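Local coordinates for protein prenylcyclase (Actinoplanes teichomyceticus, PDB 6IJ1) that probably acts on prenyl substrates, as a cyclase or transferase, though its exact reaction is not established, at residues Gly283-Pro296 and Cys316-Thr330. Sequence-based numbering, arbitrary orientation.
Sequences GSWTPSARLRMVLP and CLGTIARDTFGLHTT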
# COMPACT_ATOMS: atom_id res chain seq x y z
N GLY A 283 -0.90 20.66 5.79
CA GLY A 283 0.16 19.88 5.16
C GLY A 283 -0.30 18.53 4.67
O GLY A 283 0.48 17.82 4.01
N SER A 284 -1.54 18.13 4.99
CA SER A 284 -2.04 16.83 4.54
C SER A 284 -2.86 16.98 3.27
O SER A 284 -3.01 18.07 2.70
CB SER A 284 -2.90 16.18 5.63
OG SER A 284 -4.10 16.95 5.82
N TRP A 285 -3.37 15.84 2.74
CA TRP A 285 -4.32 15.83 1.63
C TRP A 285 -5.60 15.16 2.09
O TRP A 285 -5.58 14.38 3.07
CB TRP A 285 -3.71 15.06 0.41
CG TRP A 285 -2.71 15.90 -0.36
CD1 TRP A 285 -2.99 16.62 -1.49
CD2 TRP A 285 -1.33 16.13 -0.04
NE1 TRP A 285 -1.85 17.31 -1.89
CE2 TRP A 285 -0.82 17.00 -1.03
CE3 TRP A 285 -0.46 15.65 0.95
CZ2 TRP A 285 0.54 17.42 -1.07
CZ3 TRP A 285 0.87 16.07 0.94
CH2 TRP A 285 1.35 16.97 -0.07
N THR A 286 -6.68 15.44 1.34
CA THR A 286 -7.99 14.91 1.70
C THR A 286 -7.90 13.39 1.83
O THR A 286 -7.40 12.73 0.90
CB THR A 286 -8.97 15.26 0.61
OG1 THR A 286 -9.00 16.72 0.53
CG2 THR A 286 -10.38 14.69 0.90
N PRO A 287 -8.40 12.79 2.90
CA PRO A 287 -8.29 11.34 3.03
C PRO A 287 -8.98 10.67 1.86
O PRO A 287 -10.20 10.86 1.62
CB PRO A 287 -9.00 11.02 4.35
CG PRO A 287 -8.72 12.32 5.19
CD PRO A 287 -8.88 13.40 4.17
N SER A 288 -8.23 9.83 1.17
CA SER A 288 -8.76 9.24 -0.05
C SER A 288 -8.16 7.85 -0.26
O SER A 288 -8.32 7.28 -1.36
CB SER A 288 -8.44 10.19 -1.23
OG SER A 288 -7.10 10.69 -1.19
N ALA A 289 -7.56 7.26 0.76
CA ALA A 289 -7.00 5.92 0.63
C ALA A 289 -8.15 4.94 0.92
O ALA A 289 -8.31 4.43 2.03
CB ALA A 289 -5.80 5.75 1.58
N ARG A 290 -8.96 4.71 -0.10
CA ARG A 290 -10.27 4.06 0.08
C ARG A 290 -10.09 2.55 0.00
O ARG A 290 -9.81 2.00 -1.07
CB ARG A 290 -11.28 4.55 -0.96
CG ARG A 290 -11.49 6.10 -0.95
CD ARG A 290 -11.80 6.66 0.48
NE ARG A 290 -13.19 6.49 0.88
CZ ARG A 290 -14.18 7.37 0.57
NH1 ARG A 290 -13.98 8.37 -0.19
NH2 ARG A 290 -15.40 7.15 0.94
N LEU A 291 -10.21 1.93 1.15
CA LEU A 291 -9.94 0.50 1.36
C LEU A 291 -11.28 -0.19 1.39
O LEU A 291 -12.15 0.18 2.19
CB LEU A 291 -9.18 0.35 2.69
CG LEU A 291 -8.47 -0.92 3.12
CD1 LEU A 291 -7.87 -0.58 4.47
CD2 LEU A 291 -9.55 -1.96 3.27
N ARG A 292 -11.47 -1.22 0.57
CA ARG A 292 -12.72 -1.97 0.66
C ARG A 292 -12.48 -3.23 1.47
O ARG A 292 -11.62 -4.06 1.11
CB ARG A 292 -13.29 -2.27 -0.72
CG ARG A 292 -12.39 -3.04 -1.67
CD ARG A 292 -13.02 -3.14 -3.06
NE ARG A 292 -12.19 -3.91 -3.97
CZ ARG A 292 -12.38 -3.98 -5.28
NH1 ARG A 292 -13.44 -3.36 -5.85
NH2 ARG A 292 -11.54 -4.65 -6.05
N MET A 293 -13.19 -3.34 2.59
CA MET A 293 -13.08 -4.53 3.44
C MET A 293 -13.93 -5.64 2.82
O MET A 293 -15.11 -5.85 3.16
CB MET A 293 -13.50 -4.21 4.88
CG MET A 293 -12.50 -3.44 5.69
SD MET A 293 -10.94 -4.35 5.80
CE MET A 293 -11.53 -5.88 6.49
N VAL A 294 -13.33 -6.34 1.85
CA VAL A 294 -14.05 -7.39 1.13
C VAL A 294 -14.60 -8.40 2.11
O VAL A 294 -13.98 -8.74 3.13
CB VAL A 294 -13.08 -8.09 0.15
CG1 VAL A 294 -13.85 -9.07 -0.79
CG2 VAL A 294 -12.39 -7.06 -0.76
N LEU A 295 -15.77 -8.93 1.79
CA LEU A 295 -16.33 -9.92 2.69
C LEU A 295 -15.47 -11.18 2.63
O LEU A 295 -14.99 -11.52 1.57
CB LEU A 295 -17.78 -10.24 2.32
CG LEU A 295 -18.72 -9.04 2.63
CD1 LEU A 295 -19.98 -9.20 1.80
CD2 LEU A 295 -18.95 -8.83 4.11
N PRO A 296 -15.35 -11.90 3.74
CA PRO A 296 -14.38 -13.02 3.82
C PRO A 296 -14.57 -14.11 2.79
O PRO A 296 -13.59 -14.76 2.38
CB PRO A 296 -14.60 -13.56 5.23
CG PRO A 296 -14.96 -12.31 6.01
CD PRO A 296 -15.75 -11.45 5.08
N CYS A 316 -17.63 -3.40 9.99
CA CYS A 316 -16.42 -3.12 9.16
C CYS A 316 -16.39 -4.06 7.94
O CYS A 316 -15.92 -3.64 6.90
CB CYS A 316 -15.14 -3.16 9.98
SG CYS A 316 -14.54 -4.82 10.43
N LEU A 317 -16.93 -5.27 8.07
CA LEU A 317 -16.93 -6.18 6.90
C LEU A 317 -17.91 -5.66 5.85
O LEU A 317 -19.02 -5.33 6.21
CB LEU A 317 -17.36 -7.59 7.34
CG LEU A 317 -16.44 -8.34 8.29
CD1 LEU A 317 -16.90 -9.78 8.45
CD2 LEU A 317 -15.00 -8.29 7.81
N GLY A 318 -17.49 -5.59 4.59
CA GLY A 318 -18.41 -5.18 3.55
C GLY A 318 -18.50 -3.68 3.41
O GLY A 318 -19.41 -3.19 2.73
N THR A 319 -17.57 -2.94 4.01
CA THR A 319 -17.59 -1.49 3.97
C THR A 319 -16.41 -0.98 3.15
O THR A 319 -15.36 -1.63 3.05
CB THR A 319 -17.56 -0.94 5.39
OG1 THR A 319 -18.19 0.34 5.42
CG2 THR A 319 -16.11 -0.74 5.93
N ILE A 320 -16.58 0.21 2.59
CA ILE A 320 -15.47 0.99 2.02
C ILE A 320 -15.06 2.01 3.05
O ILE A 320 -15.89 2.83 3.48
CB ILE A 320 -15.87 1.66 0.72
CG1 ILE A 320 -16.07 0.60 -0.35
CG2 ILE A 320 -14.74 2.64 0.26
CD1 ILE A 320 -16.86 1.14 -1.55
N ALA A 321 -13.81 1.94 3.50
CA ALA A 321 -13.31 2.76 4.59
C ALA A 321 -12.36 3.79 4.02
O ALA A 321 -11.95 3.72 2.85
CB ALA A 321 -12.57 1.89 5.62
N ARG A 322 -12.00 4.76 4.85
CA ARG A 322 -10.99 5.73 4.49
C ARG A 322 -9.99 5.85 5.62
O ARG A 322 -10.25 5.47 6.77
CB ARG A 322 -11.62 7.11 4.18
CG ARG A 322 -12.03 7.84 5.39
CD ARG A 322 -12.90 9.11 4.95
NE ARG A 322 -14.27 8.71 4.67
CZ ARG A 322 -15.05 9.30 3.76
NH1 ARG A 322 -14.57 10.31 3.01
NH2 ARG A 322 -16.32 8.90 3.63
N ASP A 323 -8.81 6.38 5.28
CA ASP A 323 -7.78 6.67 6.27
C ASP A 323 -8.21 7.90 7.07
O ASP A 323 -7.93 9.05 6.68
CB ASP A 323 -6.42 6.89 5.57
CG ASP A 323 -6.46 7.92 4.46
OD1 ASP A 323 -7.38 7.92 3.60
OD2 ASP A 323 -5.48 8.71 4.37
N THR A 324 -8.92 7.63 8.17
CA THR A 324 -9.58 8.63 9.01
C THR A 324 -8.76 9.89 9.25
O THR A 324 -9.30 11.01 9.24
CB THR A 324 -9.85 7.94 10.32
OG1 THR A 324 -10.46 6.67 10.08
CG2 THR A 324 -10.82 8.81 11.17
N PHE A 325 -7.46 9.71 9.53
CA PHE A 325 -6.62 10.83 9.95
C PHE A 325 -5.74 11.36 8.83
O PHE A 325 -4.95 12.29 9.05
CB PHE A 325 -5.80 10.38 11.17
CG PHE A 325 -6.68 9.98 12.30
CD1 PHE A 325 -7.46 10.91 12.89
CD2 PHE A 325 -6.75 8.66 12.67
CE1 PHE A 325 -8.32 10.50 13.96
CE2 PHE A 325 -7.60 8.24 13.71
CZ PHE A 325 -8.38 9.17 14.34
N GLY A 326 -5.87 10.79 7.60
CA GLY A 326 -5.15 11.31 6.45
C GLY A 326 -3.68 10.95 6.40
O GLY A 326 -2.97 11.45 5.51
N LEU A 327 -3.23 10.04 7.27
CA LEU A 327 -1.78 9.75 7.25
C LEU A 327 -1.43 8.88 6.04
O LEU A 327 -0.40 9.10 5.39
CB LEU A 327 -1.30 9.03 8.53
CG LEU A 327 -1.70 9.58 9.90
CD1 LEU A 327 -0.75 8.90 10.95
CD2 LEU A 327 -1.60 11.05 10.00
N HIS A 328 -2.27 7.88 5.73
CA HIS A 328 -1.93 7.02 4.60
C HIS A 328 -1.93 7.80 3.31
O HIS A 328 -1.00 7.70 2.51
CB HIS A 328 -2.93 5.85 4.57
CG HIS A 328 -2.53 4.72 3.69
ND1 HIS A 328 -2.41 4.84 2.33
CD2 HIS A 328 -2.18 3.44 3.99
CE1 HIS A 328 -2.02 3.69 1.82
NE2 HIS A 328 -1.86 2.81 2.81
N THR A 329 -2.95 8.64 3.12
CA THR A 329 -2.99 9.46 1.89
C THR A 329 -1.80 10.37 1.81
O THR A 329 -1.15 10.48 0.77
CB THR A 329 -4.29 10.32 1.86
OG1 THR A 329 -5.45 9.49 1.84
CG2 THR A 329 -4.32 11.24 0.60
N THR A 330 -1.47 11.06 2.90
CA THR A 330 -0.38 12.02 2.84
C THR A 330 0.94 11.31 2.56
O THR A 330 1.73 11.81 1.75
CB THR A 330 -0.34 12.78 4.17
OG1 THR A 330 -1.56 13.49 4.31
CG2 THR A 330 0.84 13.77 4.18
O HOH W 1 -12.28 12.05 3.03
O HOH W 2 -15.06 5.39 3.08
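A short antiparallel beta ladder, one edge of a small sheet in an otherwise helix-rich chain, joins Leu291 and Arg292 to Ile320 and Ala321, and the same two segments stay together as far as the first turn of helix 327-341. Leu291 and Ala321 form the hydrogen-bonded pair, with Ala321 N to Leu291 O at 2.8 Å and almost straight (175°). Met293 N then binds Thr319 O, and Met293 O receives Gly318 N within the carbonyl plane. Gly318, in a type II turn, has positive phi and no side chain, which suits the tight spot where Leu295 CD2 comes within 3.6 Å of Gly318 N.

Beside the ladder, the guanidinium groups of Arg290 and Arg322 stack with planes 29° apart and centres 3.9 Å apart. Bends at chi2 and chi3 turn the Arg290 chain so that it runs alongside Arg322, pointing the same way, while a salt bridge from Arg322 to Asp310 probably eases the like charges.

At the helix start, Asp323 ties the two segments together: OD1 accepts from Ala289 N, which lies above the carboxylate plane, and OD2 accepts Thr329 N and Thr329 OG1 from one face. A threonine suits this place because its hydroxyl both donates and accepts: Thr329 OG1 donates to Asp323 OD2 at 2.6 Å and accepts from Ser288 N at 2.9 Å, nearly straight at 167°.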